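Local atomic coordinates of penicillin binding protein 2X (Streptococcus thermophilus, PDB entry 5U47), a protein that probably acts as a septal transpeptidase that cross-links the peptides of cell-wall peptidoglycan, and binds penicillin. Residues 290-295 with 510-515; 297-302 with 503-508; 321-326 with 358-363; 341-346 with 351-356. The protein carries 1 engineered substitution. All coordinates share one frame; numbering follows the deposited sequence. Where two conformers were deposited one is given.

Contact 1. Residues 290-295 with 510-515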
loop_
_atom_site.group_PDB
_atom_site.type_symbol
_atom_site.label_atom_id
_atom_site.label_comp_id
_atom_site.label_asym_id
_atom_site.label_seq_id
_atom_site.Cartn_x
_atom_site.Cartn_y
_atom_site.Cartn_z
ATOM N N GLN A 290 -8.254 -11.194 -2.951
ATOM C CA GLN A 290 -8.611 -11.386 -4.363
ATOM C C GLN A 290 -10.123 -11.486 -4.431
ATOM O O GLN A 290 -10.718 -12.199 -3.640
ATOM C CB GLN A 290 -8.005 -12.661 -4.940
ATOM C CG GLN A 290 -6.498 -12.575 -5.064
ATOM C CD GLN A 290 -5.883 -13.782 -5.722
ATOM O OE1 GLN A 290 -4.787 -13.700 -6.266
ATOM N NE2 GLN A 290 -6.574 -14.915 -5.673
ATOM N N TYR A 291 -10.744 -10.794 -5.373
ATOM C CA TYR A 291 -12.199 -10.833 -5.460
ATOM C C TYR A 291 -12.676 -10.553 -6.881
ATOM O O TYR A 291 -11.932 -10.021 -7.709
ATOM C CB TYR A 291 -12.780 -9.802 -4.460
ATOM C CG TYR A 291 -12.376 -8.340 -4.740
ATOM C CD1 TYR A 291 -11.154 -7.813 -4.284
ATOM C CD2 TYR A 291 -13.217 -7.502 -5.444
ATOM C CE1 TYR A 291 -10.795 -6.504 -4.552
ATOM C CE2 TYR A 291 -12.881 -6.172 -5.702
ATOM C CZ TYR A 291 -11.669 -5.677 -5.266
ATOM O OH TYR A 291 -11.345 -4.369 -5.545
ATOM N N GLU A 292 -13.910 -10.920 -7.165
ATOM C CA GLU A 292 -14.511 -10.612 -8.450
ATOM C C GLU A 292 -15.009 -9.178 -8.278
ATOM O O GLU A 292 -15.845 -8.931 -7.419
ATOM C CB GLU A 292 -15.619 -11.615 -8.798
ATOM C CG GLU A 292 -15.080 -13.048 -8.895
ATOM C CD GLU A 292 -16.081 -14.072 -9.428
ATOM O OE1 GLU A 292 -16.992 -13.736 -10.205
ATOM O OE2 GLU A 292 -15.933 -15.242 -9.071
ATOM N N PRO A 293 -14.500 -8.235 -9.088
ATOM C CA PRO A 293 -14.835 -6.824 -8.856
ATOM C C PRO A 293 -16.206 -6.369 -9.267
ATOM O O PRO A 293 -16.648 -5.324 -8.773
ATOM C CB PRO A 293 -13.803 -6.077 -9.699
ATOM C CG PRO A 293 -13.596 -6.994 -10.848
ATOM C CD PRO A 293 -13.659 -8.393 -10.284
ATOM N N GLY A 294 -16.879 -7.112 -10.158
ATOM C CA GLY A 294 -18.199 -6.694 -10.597
ATOM C C GLY A 294 -18.127 -5.514 -11.566
ATOM O O GLY A 294 -17.081 -5.245 -12.180
ATOM N N SER A 295 -19.230 -4.777 -11.631
ATOM C CA SER A 295 -19.460 -3.746 -12.651
ATOM C C SER A 295 -18.540 -2.543 -12.827
ATOM O O SER A 295 -18.683 -1.845 -13.823
ATOM C CB SER A 295 -20.930 -3.312 -12.622
ATOM O OG SER A 295 -21.675 -4.341 -13.188
ATOM N N GLN A 510 -21.354 -10.636 -7.649
ATOM C CA GLN A 510 -21.816 -11.854 -7.047
ATOM C C GLN A 510 -20.608 -12.373 -6.246
ATOM O O GLN A 510 -19.454 -12.219 -6.685
ATOM C CB GLN A 510 -22.203 -12.840 -8.161
ATOM C CG GLN A 510 -23.522 -13.540 -7.949
ATOM C CD GLN A 510 -24.710 -12.621 -8.177
ATOM O OE1 GLN A 510 -24.558 -11.478 -8.631
ATOM N NE2 GLN A 510 -25.912 -13.123 -7.876
ATOM N N VAL A 511 -20.855 -12.933 -5.070
ATOM C CA VAL A 511 -19.783 -13.453 -4.230
ATOM C C VAL A 511 -19.817 -14.982 -4.196
ATOM O O VAL A 511 -20.890 -15.555 -4.018
ATOM C CB VAL A 511 -19.866 -12.912 -2.792
ATOM C CG1 VAL A 511 -18.793 -13.547 -1.909
ATOM C CG2 VAL A 511 -19.716 -11.397 -2.792
ATOM N N PRO A 512 -18.647 -15.641 -4.381
ATOM C CA PRO A 512 -18.597 -17.103 -4.308
ATOM C C PRO A 512 -18.771 -17.628 -2.891
ATOM O O PRO A 512 -18.359 -16.976 -1.930
ATOM C CB PRO A 512 -17.184 -17.440 -4.807
ATOM C CG PRO A 512 -16.762 -16.262 -5.595
ATOM C CD PRO A 512 -17.368 -15.094 -4.879
ATOM N N ASP A 513 -19.370 -18.808 -2.787
ATOM C CA ASP A 513 -19.622 -19.473 -1.518
ATOM C C ASP A 513 -18.607 -20.613 -1.435
ATOM O O ASP A 513 -18.380 -21.315 -2.425
ATOM C CB ASP A 513 -21.064 -20.009 -1.508
ATOM C CG ASP A 513 -21.589 -20.319 -0.105
ATOM O OD1 ASP A 513 -20.793 -20.417 0.855
ATOM O OD2 ASP A 513 -22.824 -20.460 0.031
ATOM N N GLU A 514 -17.994 -20.794 -0.267
ATOM C CA GLU A 514 -16.983 -21.849 -0.089
ATOM C C GLU A 514 -17.602 -23.247 -0.066
ATOM O O GLU A 514 -17.036 -24.194 -0.618
ATOM C CB GLU A 514 -16.178 -21.614 1.196
ATOM C CG GLU A 514 -15.538 -20.232 1.300
ATOM C CD GLU A 514 -14.580 -19.911 0.161
ATOM O OE1 GLU A 514 -14.107 -20.839 -0.535
ATOM O OE2 GLU A 514 -14.286 -18.713 -0.028
ATOM N N LYS A 515 -18.767 -23.360 0.567
ATOM C CA LYS A 515 -19.476 -24.630 0.664
ATOM C C LYS A 515 -19.866 -25.142 -0.727
ATOM O O LYS A 515 -19.386 -26.193 -1.158
ATOM C CB LYS A 515 -20.722 -24.488 1.562
ATOM C CG LYS A 515 -21.499 -25.780 1.805
ATOM C CD LYS A 515 -22.698 -25.548 2.713
ATOM C CE LYS A 515 -23.500 -26.824 2.922
ATOM N NZ LYS A 515 -24.688 -26.606 3.796
HETATM O O HOH W 1 -17.173 -10.615 -5.660
#

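Contact 2. Residues 297-302 with 503-508. Engineered in segment 503-508: T503 (natural residue Ala).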
loop_
_atom_site.group_PDB
_atom_site.type_symbol
_atom_site.label_atom_id
_atom_site.label_comp_id
_atom_site.label_asym_id
_atom_site.label_seq_id
_atom_site.Cartn_x
_atom_site.Cartn_y
_atom_site.Cartn_z
ATOM N N MET A 297 -15.679 -2.953 -13.543
ATOM C CA MET A 297 -14.875 -3.467 -14.652
ATOM C C MET A 297 -15.447 -2.991 -16.005
ATOM O O MET A 297 -14.727 -2.943 -16.978
ATOM C CB MET A 297 -14.746 -4.999 -14.613
ATOM C CG MET A 297 -13.868 -5.600 -15.702
ATOM S SD MET A 297 -12.116 -5.129 -15.637
ATOM C CE MET A 297 -11.578 -6.014 -14.190
ATOM N N LYS A 298 -16.722 -2.603 -16.038
ATOM C CA LYS A 298 -17.341 -2.056 -17.251
ATOM C C LYS A 298 -16.670 -0.759 -17.707
ATOM O O LYS A 298 -16.845 -0.355 -18.849
ATOM C CB LYS A 298 -18.843 -1.795 -17.044
ATOM C CG LYS A 298 -19.647 -3.046 -16.729
ATOM C CD LYS A 298 -21.124 -2.771 -16.498
ATOM C CE LYS A 298 -21.870 -4.103 -16.384
ATOM N NZ LYS A 298 -23.182 -4.008 -15.735
ATOM N N VAL A 299 -15.919 -0.106 -16.816
ATOM C CA VAL A 299 -15.177 1.105 -17.168
ATOM C C VAL A 299 -14.105 0.675 -18.162
ATOM O O VAL A 299 -13.962 1.290 -19.225
ATOM C CB VAL A 299 -14.551 1.789 -15.926
ATOM C CG1 VAL A 299 -13.642 2.949 -16.301
ATOM C CG2 VAL A 299 -15.635 2.303 -14.981
ATOM N N MET A 300 -13.360 -0.377 -17.815
ATOM C CA MET A 300 -12.323 -0.905 -18.703
ATOM C C MET A 300 -12.953 -1.387 -20.012
ATOM O O MET A 300 -12.431 -1.102 -21.091
ATOM C CB MET A 300 -11.559 -2.063 -18.060
ATOM C CG MET A 300 -10.524 -1.728 -16.994
ATOM S SD MET A 300 -11.077 -0.904 -15.486
ATOM C CE MET A 300 -10.857 0.792 -15.938
ATOM N N LEU A 301 -14.075 -2.109 -19.903
ATOM C CA LEU A 301 -14.783 -2.642 -21.075
ATOM C C LEU A 301 -15.175 -1.559 -22.041
ATOM O O LEU A 301 -14.899 -1.660 -23.226
ATOM C CB LEU A 301 -16.057 -3.378 -20.684
ATOM C CG LEU A 301 -16.815 -3.877 -21.943
ATOM C CD1 LEU A 301 -16.127 -5.096 -22.533
ATOM C CD2 LEU A 301 -18.236 -4.191 -21.635
ATOM N N LEU A 302 -15.859 -0.543 -21.528
ATOM C CA LEU A 302 -16.295 0.581 -22.328
ATOM C C LEU A 302 -15.125 1.291 -22.994
ATOM O O LEU A 302 -15.221 1.644 -24.170
ATOM C CB LEU A 302 -17.077 1.578 -21.474
ATOM C CG LEU A 302 -17.598 2.826 -22.196
ATOM C CD1 LEU A 302 -18.559 2.451 -23.307
ATOM C CD2 LEU A 302 -18.280 3.762 -21.219
ATOM N N THR A 503 -17.306 11.846 -12.529
ATOM C CA THR A 503 -17.236 10.631 -13.340
ATOM C C THR A 503 -17.368 9.452 -12.376
ATOM O O THR A 503 -16.495 9.234 -11.519
ATOM C CB THR A 503 -15.893 10.652 -14.106
ATOM O OG1 THR A 503 -16.075 11.435 -15.292
ATOM C CG2 THR A 503 -15.373 9.262 -14.478
ATOM N N VAL A 504 -18.461 8.696 -12.485
ATOM C CA VAL A 504 -18.674 7.597 -11.565
ATOM C C VAL A 504 -19.138 6.311 -12.235
ATOM O O VAL A 504 -19.695 6.337 -13.330
ATOM C CB VAL A 504 -19.725 7.998 -10.519
ATOM C CG1 VAL A 504 -19.268 9.236 -9.751
ATOM C CG2 VAL A 504 -21.070 8.285 -11.195
ATOM N N LYS A 505 -18.888 5.189 -11.564
ATOM C CA LYS A 505 -19.422 3.888 -11.978
ATOM C C LYS A 505 -19.572 3.041 -10.741
ATOM O O LYS A 505 -18.632 2.884 -9.959
ATOM C CB LYS A 505 -18.545 3.166 -12.997
ATOM C CG LYS A 505 -19.167 1.845 -13.507
ATOM C CD LYS A 505 -20.466 2.067 -14.295
ATOM C CE LYS A 505 -21.133 0.763 -14.694
ATOM N NZ LYS A 505 -21.932 0.165 -13.586
ATOM N N SER A 506 -20.749 2.476 -10.578
ATOM C CA SER A 506 -21.051 1.637 -9.459
ATOM C C SER A 506 -20.836 0.224 -9.863
ATOM O O SER A 506 -20.796 -0.119 -11.054
ATOM C CB SER A 506 -22.543 1.765 -9.088
ATOM O OG SER A 506 -23.358 1.421 -10.208
ATOM N N GLY A 507 -20.797 -0.624 -8.860
ATOM C CA GLY A 507 -20.701 -2.018 -9.099
ATOM C C GLY A 507 -21.356 -2.872 -8.038
ATOM O O GLY A 507 -21.474 -2.500 -6.859
ATOM N N THR A 508 -21.830 -4.019 -8.493
ATOM C CA THR A 508 -22.362 -5.052 -7.640
ATOM C C THR A 508 -21.625 -6.245 -8.200
ATOM O O THR A 508 -21.319 -6.278 -9.411
ATOM C CB THR A 508 -23.882 -5.255 -7.778
ATOM O OG1 THR A 508 -24.206 -5.591 -9.133
ATOM C CG2 THR A 508 -24.632 -3.995 -7.373
#

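Contact 3. Residues 321-326 with 358-363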
loop_
_atom_site.group_PDB
_atom_site.type_symbol
_atom_site.label_atom_id
_atom_site.label_comp_id
_atom_site.label_asym_id
_atom_site.label_seq_id
_atom_site.Cartn_x
_atom_site.Cartn_y
_atom_site.Cartn_z
ATOM N N ASN A 321 -34.591 -10.731 -23.167
ATOM C CA ASN A 321 -34.329 -12.170 -23.173
ATOM C C ASN A 321 -32.946 -12.509 -22.660
ATOM O O ASN A 321 -32.546 -13.675 -22.672
ATOM C CB ASN A 321 -34.501 -12.717 -24.594
ATOM C CG ASN A 321 -35.935 -12.641 -25.078
ATOM O OD1 ASN A 321 -36.192 -12.285 -26.223
ATOM N ND2 ASN A 321 -36.876 -12.964 -24.205
ATOM N N GLY A 322 -32.225 -11.500 -22.179
ATOM C CA GLY A 322 -30.863 -11.712 -21.737
ATOM C C GLY A 322 -30.004 -12.075 -22.928
ATOM O O GLY A 322 -30.356 -11.783 -24.071
ATOM N N ILE A 323 -28.885 -12.727 -22.657
ATOM C CA ILE A 323 -27.975 -13.152 -23.702
ATOM C C ILE A 323 -27.311 -14.432 -23.237
ATOM O O ILE A 323 -26.974 -14.572 -22.061
ATOM C CB ILE A 323 -26.947 -12.055 -24.078
ATOM C CG1 ILE A 323 -26.111 -12.503 -25.281
ATOM C CG2 ILE A 323 -26.040 -11.697 -22.907
ATOM C CD1 ILE A 323 -25.275 -11.398 -25.883
ATOM N N LYS A 324 -27.129 -15.362 -24.167
ATOM C CA LYS A 324 -26.587 -16.670 -23.838
ATOM C C LYS A 324 -25.167 -16.820 -24.384
ATOM O O LYS A 324 -24.912 -16.530 -25.543
ATOM C CB LYS A 324 -27.504 -17.741 -24.423
ATOM C CG LYS A 324 -27.619 -19.001 -23.585
ATOM C CD LYS A 324 -28.581 -19.994 -24.234
ATOM C CE LYS A 324 -29.085 -21.041 -23.245
ATOM N NZ LYS A 324 -27.986 -21.698 -22.477
ATOM N N VAL A 325 -24.249 -17.248 -23.526
ATOM C CA VAL A 325 -22.863 -17.486 -23.912
ATOM C C VAL A 325 -22.525 -18.894 -23.459
ATOM O O VAL A 325 -22.551 -19.184 -22.260
ATOM C CB VAL A 325 -21.899 -16.484 -23.263
ATOM C CG1 VAL A 325 -20.457 -16.840 -23.606
ATOM C CG2 VAL A 325 -22.239 -15.075 -23.718
ATOM N N GLY A 326 -22.195 -19.755 -24.416
ATOM C CA GLY A 326 -21.926 -21.154 -24.125
ATOM C C GLY A 326 -23.231 -21.760 -23.638
ATOM O O GLY A 326 -24.239 -21.703 -24.343
ATOM N N GLY A 358 -25.948 -5.472 -22.248
ATOM C CA GLY A 358 -25.379 -4.463 -23.129
ATOM C C GLY A 358 -23.865 -4.558 -23.171
ATOM O O GLY A 358 -23.253 -4.454 -24.235
ATOM N N MET A 359 -23.258 -4.790 -22.017
ATOM C CA MET A 359 -21.796 -4.881 -21.957
ATOM C C MET A 359 -21.318 -6.187 -22.596
ATOM O O MET A 359 -20.353 -6.196 -23.348
ATOM C CB MET A 359 -21.296 -4.717 -20.524
ATOM C CG MET A 359 -21.562 -3.350 -19.900
ATOM S SD MET A 359 -21.258 -1.874 -20.906
ATOM C CE MET A 359 -22.811 -1.597 -21.731
ATOM N N THR A 360 -22.020 -7.280 -22.332
ATOM C CA THR A 360 -21.672 -8.550 -22.960
ATOM C C THR A 360 -21.756 -8.420 -24.494
ATOM O O THR A 360 -20.898 -8.926 -25.199
ATOM C CB THR A 360 -22.570 -9.668 -22.454
ATOM O OG1 THR A 360 -22.417 -9.771 -21.036
ATOM C CG2 THR A 360 -22.210 -10.999 -23.120
ATOM N N MET A 361 -22.771 -7.717 -24.995
ATOM C CA MET A 361 -22.878 -7.478 -26.438
ATOM C C MET A 361 -21.650 -6.721 -26.969
ATOM O O MET A 361 -21.136 -7.047 -28.044
ATOM C CB MET A 361 -24.176 -6.733 -26.786
ATOM C CG MET A 361 -25.410 -7.616 -26.746
ATOM S SD MET A 361 -26.953 -6.680 -26.808
ATOM C CE MET A 361 -28.149 -7.983 -27.091
ATOM N N LEU A 362 -21.176 -5.723 -26.215
ATOM C CA LEU A 362 -19.987 -4.958 -26.619
ATOM C C LEU A 362 -18.755 -5.862 -26.660
ATOM O O LEU A 362 -17.929 -5.748 -27.574
ATOM C CB LEU A 362 -19.740 -3.754 -25.690
ATOM C CG LEU A 362 -20.730 -2.586 -25.799
ATOM C CD1 LEU A 362 -20.401 -1.488 -24.792
ATOM C CD2 LEU A 362 -20.755 -2.032 -27.222
ATOM N N GLU A 363 -18.656 -6.763 -25.677
ATOM C CA GLU A 363 -17.567 -7.746 -25.607
ATOM C C GLU A 363 -17.573 -8.675 -26.828
ATOM O O GLU A 363 -16.515 -8.957 -27.385
ATOM C CB GLU A 363 -17.664 -8.579 -24.322
ATOM C CG GLU A 363 -16.456 -9.470 -24.025
ATOM C CD GLU A 363 -16.391 -10.770 -24.823
ATOM O OE1 GLU A 363 -17.432 -11.375 -25.111
ATOM O OE2 GLU A 363 -15.265 -11.198 -25.151
#

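Contact 4. Residues 341-346 with 351-356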
loop_
_atom_site.group_PDB
_atom_site.type_symbol
_atom_site.label_atom_id
_atom_site.label_comp_id
_atom_site.label_asym_id
_atom_site.label_seq_id
_atom_site.Cartn_x
_atom_site.Cartn_y
_atom_site.Cartn_z
ATOM N N LYS A 341 -40.036 -6.128 -17.332
ATOM C CA LYS A 341 -40.151 -7.256 -18.257
ATOM C C LYS A 341 -39.054 -7.191 -19.325
ATOM O O LYS A 341 -38.835 -8.159 -20.061
ATOM C CB LYS A 341 -41.525 -7.248 -18.942
ATOM C CG LYS A 341 -42.726 -7.111 -18.008
ATOM C CD LYS A 341 -42.768 -8.188 -16.937
ATOM C CE LYS A 341 -43.990 -8.027 -16.049
ATOM N NZ LYS A 341 -44.043 -9.049 -14.968
ATOM N N GLY A 342 -38.378 -6.043 -19.401
ATOM C CA GLY A 342 -37.314 -5.808 -20.375
ATOM C C GLY A 342 -37.511 -4.441 -20.997
ATOM O O GLY A 342 -38.578 -3.848 -20.854
ATOM N N ARG A 343 -36.486 -3.932 -21.678
ATOM C CA ARG A 343 -36.578 -2.620 -22.322
ATOM C C ARG A 343 -35.473 -2.409 -23.364
ATOM O O ARG A 343 -34.397 -3.018 -23.292
ATOM C CB ARG A 343 -36.554 -1.511 -21.256
ATOM C CG ARG A 343 -36.485 -0.075 -21.781
ATOM C CD ARG A 343 -36.695 0.958 -20.679
ATOM N NE ARG A 343 -35.892 0.682 -19.480
ATOM C CZ ARG A 343 -35.831 1.474 -18.409
ATOM N NH1 ARG A 343 -36.481 2.635 -18.376
ATOM N NH2 ARG A 343 -35.081 1.111 -17.371
ATOM N N THR A 344 -35.770 -1.546 -24.335
ATOM C CA THR A 344 -34.843 -1.200 -25.399
ATOM C C THR A 344 -34.047 0.014 -24.939
ATOM O O THR A 344 -34.622 0.996 -24.470
ATOM C CB THR A 344 -35.585 -0.904 -26.714
ATOM O OG1 THR A 344 -36.351 -2.050 -27.083
ATOM C CG2 THR A 344 -34.613 -0.577 -27.841
ATOM N N MET A 345 -32.723 -0.073 -25.056
ATOM C CA MET A 345 -31.828 0.993 -24.625
ATOM C C MET A 345 -30.695 1.265 -25.577
ATOM O O MET A 345 -30.258 0.402 -26.322
ATOM C CB MET A 345 -31.148 0.605 -23.309
ATOM C CG MET A 345 -32.010 0.660 -22.073
ATOM S SD MET A 345 -31.084 0.035 -20.658
ATOM C CE MET A 345 -31.062 -1.720 -21.023
ATOM N N SER A 346 -30.210 2.491 -25.491
ATOM C CA SER A 346 -29.006 2.933 -26.172
ATOM C C SER A 346 -27.845 2.223 -25.444
ATOM O O SER A 346 -28.023 1.802 -24.305
ATOM C CB SER A 346 -28.902 4.446 -25.980
ATOM O OG SER A 346 -27.710 4.984 -26.459
ATOM N N PHE A 351 -24.951 1.431 -20.309
ATOM C CA PHE A 351 -23.758 1.642 -19.475
ATOM C C PHE A 351 -24.189 2.364 -18.207
ATOM O O PHE A 351 -23.811 1.964 -17.111
ATOM C CB PHE A 351 -22.675 2.439 -20.200
ATOM C CG PHE A 351 -21.455 2.729 -19.348
ATOM C CD1 PHE A 351 -20.509 1.740 -19.097
ATOM C CD2 PHE A 351 -21.247 3.985 -18.809
ATOM C CE1 PHE A 351 -19.386 2.003 -18.311
ATOM C CE2 PHE A 351 -20.128 4.254 -18.025
ATOM C CZ PHE A 351 -19.201 3.261 -17.776
ATOM N N SER A 352 -25.026 3.390 -18.361
ATOM C CA SER A 352 -25.515 4.145 -17.210
ATOM C C SER A 352 -26.312 3.251 -16.267
ATOM O O SER A 352 -26.197 3.360 -15.046
ATOM C CB SER A 352 -26.356 5.347 -17.665
ATOM O OG SER A 352 -25.542 6.305 -18.330
ATOM N N TYR A 353 -27.076 2.348 -16.877
ATOM C CA TYR A 353 -27.954 1.410 -16.203
ATOM C C TYR A 353 -27.237 0.189 -15.649
ATOM O O TYR A 353 -27.831 -0.610 -14.926
ATOM C CB TYR A 353 -29.014 0.974 -17.238
ATOM C CG TYR A 353 -30.199 0.199 -16.736
ATOM C CD1 TYR A 353 -31.239 0.849 -16.083
ATOM C CD2 TYR A 353 -30.328 -1.176 -16.982
ATOM C CE1 TYR A 353 -32.353 0.160 -15.641
ATOM C CE2 TYR A 353 -31.454 -1.883 -16.549
ATOM C CZ TYR A 353 -32.457 -1.202 -15.875
ATOM O OH TYR A 353 -33.587 -1.857 -15.434
ATOM N N SER A 354 -25.960 0.054 -15.986
ATOM C CA SER A 354 -25.147 -1.093 -15.601
ATOM C C SER A 354 -25.782 -2.396 -16.133
ATOM O O SER A 354 -25.935 -3.375 -15.408
ATOM C CB SER A 354 -24.921 -1.141 -14.100
ATOM O OG SER A 354 -23.756 -1.912 -13.805
ATOM N N SER A 355 -26.113 -2.387 -17.420
ATOM C CA SER A 355 -26.674 -3.549 -18.093
ATOM C C SER A 355 -25.596 -4.567 -18.462
ATOM O O SER A 355 -24.755 -4.290 -19.313
ATOM C CB SER A 355 -27.407 -3.114 -19.367
ATOM O OG SER A 355 -27.834 -4.234 -20.138
ATOM N N ASN A 356 -25.623 -5.734 -17.815
ATOM C CA ASN A 356 -24.700 -6.835 -18.141
ATOM C C ASN A 356 -24.864 -7.302 -19.592
ATOM O O ASN A 356 -23.885 -7.673 -20.249
ATOM C CB ASN A 356 -24.936 -8.050 -17.243
ATOM C CG ASN A 356 -24.449 -7.854 -15.835
ATOM O OD1 ASN A 356 -23.736 -6.900 -15.513
ATOM N ND2 ASN A 356 -24.807 -8.786 -14.984
#

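Contact 1. Residues 290-295 with 510-515
E292 runs past P512 where both 290-295 and 510-515 are largely irregular chain, and no direct hydrogen bond joins the two. The closest CA pair is E292 and V511, 7.3 Å apart, too wide for strand pairing. A water links the two backbones instead: it donates to E292 O at 2.8 Å and to Q510 O at 3.0 Å, so two backbone carbonyls share one bridging molecule. Direct touching is slight. With its first side-chain bond set beside the backbone N (chi1 -61°) and the rest of the chain extended, E292 brings its carboxylate to the P512 ring, where E292 OE2 lies 3.7 Å from P512 CG. The two side chains meet at a slant, in a van der Waals contact and no polar bond. Three residues on, S295 begins the SxxK pattern of the transpeptidase domain and is probably the serine acylated by beta-lactams; 510-515 leaves the end of strand 503-510, one of the two outer strands of the five-stranded sheet. The other oxygen of E292, OE1, is gripped by three donors outside the contact, Q410 NE2, Y519 OH and the backbone N of G411, an arrangement that would be expected to stabilise the ionised carboxylate. Q410 also accepts from Q510 N through OE1, tying both segments to one side chain.

Contact 2. Residues 297-302 with 503-508
K298 and K505 fit two sequence signatures of penicillin-binding proteins: K298 is probably the lysine of the SxxK motif at the start of helix 297-308, and K505 opens a K-S-G run on strand 503-510. Across the gap the backbones come nearest at V299 and K505, whose CA atoms are 7.3 Å apart, and no hydrogen bond links the segments. The contact is made by aliphatic carbons. V299 CG2 packs on the root of the lysine, 3.6 Å from K505 CB and 3.9 Å from K505 CG, the two side chains running past one another in opposite directions. Further out, K298 CD lies 4.0 Å from K505 CE, the chains slanting across each other. K298 is extended beyond CG, whereas K505 is bent at chi2 (65°) and chi4 (81°), and the second bend turns NZ back to its own strand: K505 NZ donates to S506 O at 2.8 Å, with a C=O...N angle of 146°. This is the junction of the transpeptidase fold at which a helix meets an edge strand of the five-stranded antiparallel sheet, and M473 of helix 463-478 packs on both V299 and K505. The two NZ atoms, of K298 and K505, stand 4.9 Å apart. Each is hydrogen-bonded to S354 OG, so one hydroxyl joins the two amino nitrogens. K298 NZ has further partners in S295 OG and N356 OD1, which fix the end of its long chain beside the probable nucleophile.

Contact 3. Residues 321-326 with 358-363
I323 meets T360 and M361 with no flat group involved: the contact has neither ring faces nor amide or carboxylate edges, and is built from methyl and methylene groups. Strand 323-325 passes over helix 358-363 with their axes 9.6 Å apart at closest and 47° between their directions. The CB atoms of I323 and V325, alternate residues of the strand, both point to the helix. I323 supplies two branches. Its CG2 lies 3.9 Å from T360 CG2, while the other branch is extended (chi1 -174°) and carries I323 CD1 to 3.9 Å from M361 CG. V325 reaches the same threonine methyl, its CG2 being 4.1 Å from T360 CG2, so that methyl touches two strand residues. On the helix, T360 CG2 is anti to the backbone N (chi1 -59° for OG1), which presents the methyl to the strand and leaves OG1 to bond N356 O one turn back. The strand is half of a small antiparallel hairpin with 328-330, whose I330 also packs on I323, V325 and T360. With the threonine hydroxyl satisfied by its own helix, the interface is wholly apolar and rests on the fit of methyl groups, without any directional bond between hairpin and helix.

Contact 4. Residues 341-346 with 351-356
The turn that carries S354-S355-N356, a sequence that fits the SxN motif of penicillin-binding proteins, begins at Y353, whose side chain meets M345 and R343 of the preceding strand region. M345 and Y353 form a Met-aromatic contact: M345 SD is 4.4 Å from the centroid of the Y353 ring and 31° off the ring normal, an oblique approach, with Y353 CD2 as its closest ring atom at 3.9 Å. The bend of M345 at chi3 (-73°) sets its CE 4.1 Å from the same ring carbon, Y353 CD2, and 4.2 Å from S355 OG. At the other end of the ring, R343 NH2 stands 3.4 Å from Y353 CE1. The guanidinium plane is almost perpendicular to the ring (86°), and it is the edge of the guanidinium that faces CE1 and CZ. R343 NH1 makes a salt bridge with E481, which probably balances its charge, and Y353 OH is hydrogen-bonded to S334 OG. After the ring the chain turns through a Schellman motif at S354, and S355 serves as N-cap of helix 356-366, its OG bonded to G358 N; D332 and Y317 are further partners of that hydroxyl. With sulfur packed near its root, a guanidinium edge beside its far end and its hydroxyl bonded, the Y353 ring is restricted in its rotation.

Contacts 1, 2 and 4 converge on the probable active site. S354 OG of contact 4 is 2.8 Å from K505 NZ and 2.9 Å from K298 NZ of contact 2, both probable hydrogen bonds, while S295 OG of contact 1 is 3.3 Å from S354 OG, a weak one. S295 also packs on the strand of contact 2, its CB 3.6 Å from S506 O. Contact 3 does not reach contact 1: its nearest atoms are about 7 Å away, but its helix meets contact 2 where M359 CG approaches K298 CD at 3.5 Å. Centres lie about 12 Å apart for contacts 3 and 4, and about 14 Å for contacts 2 and 4.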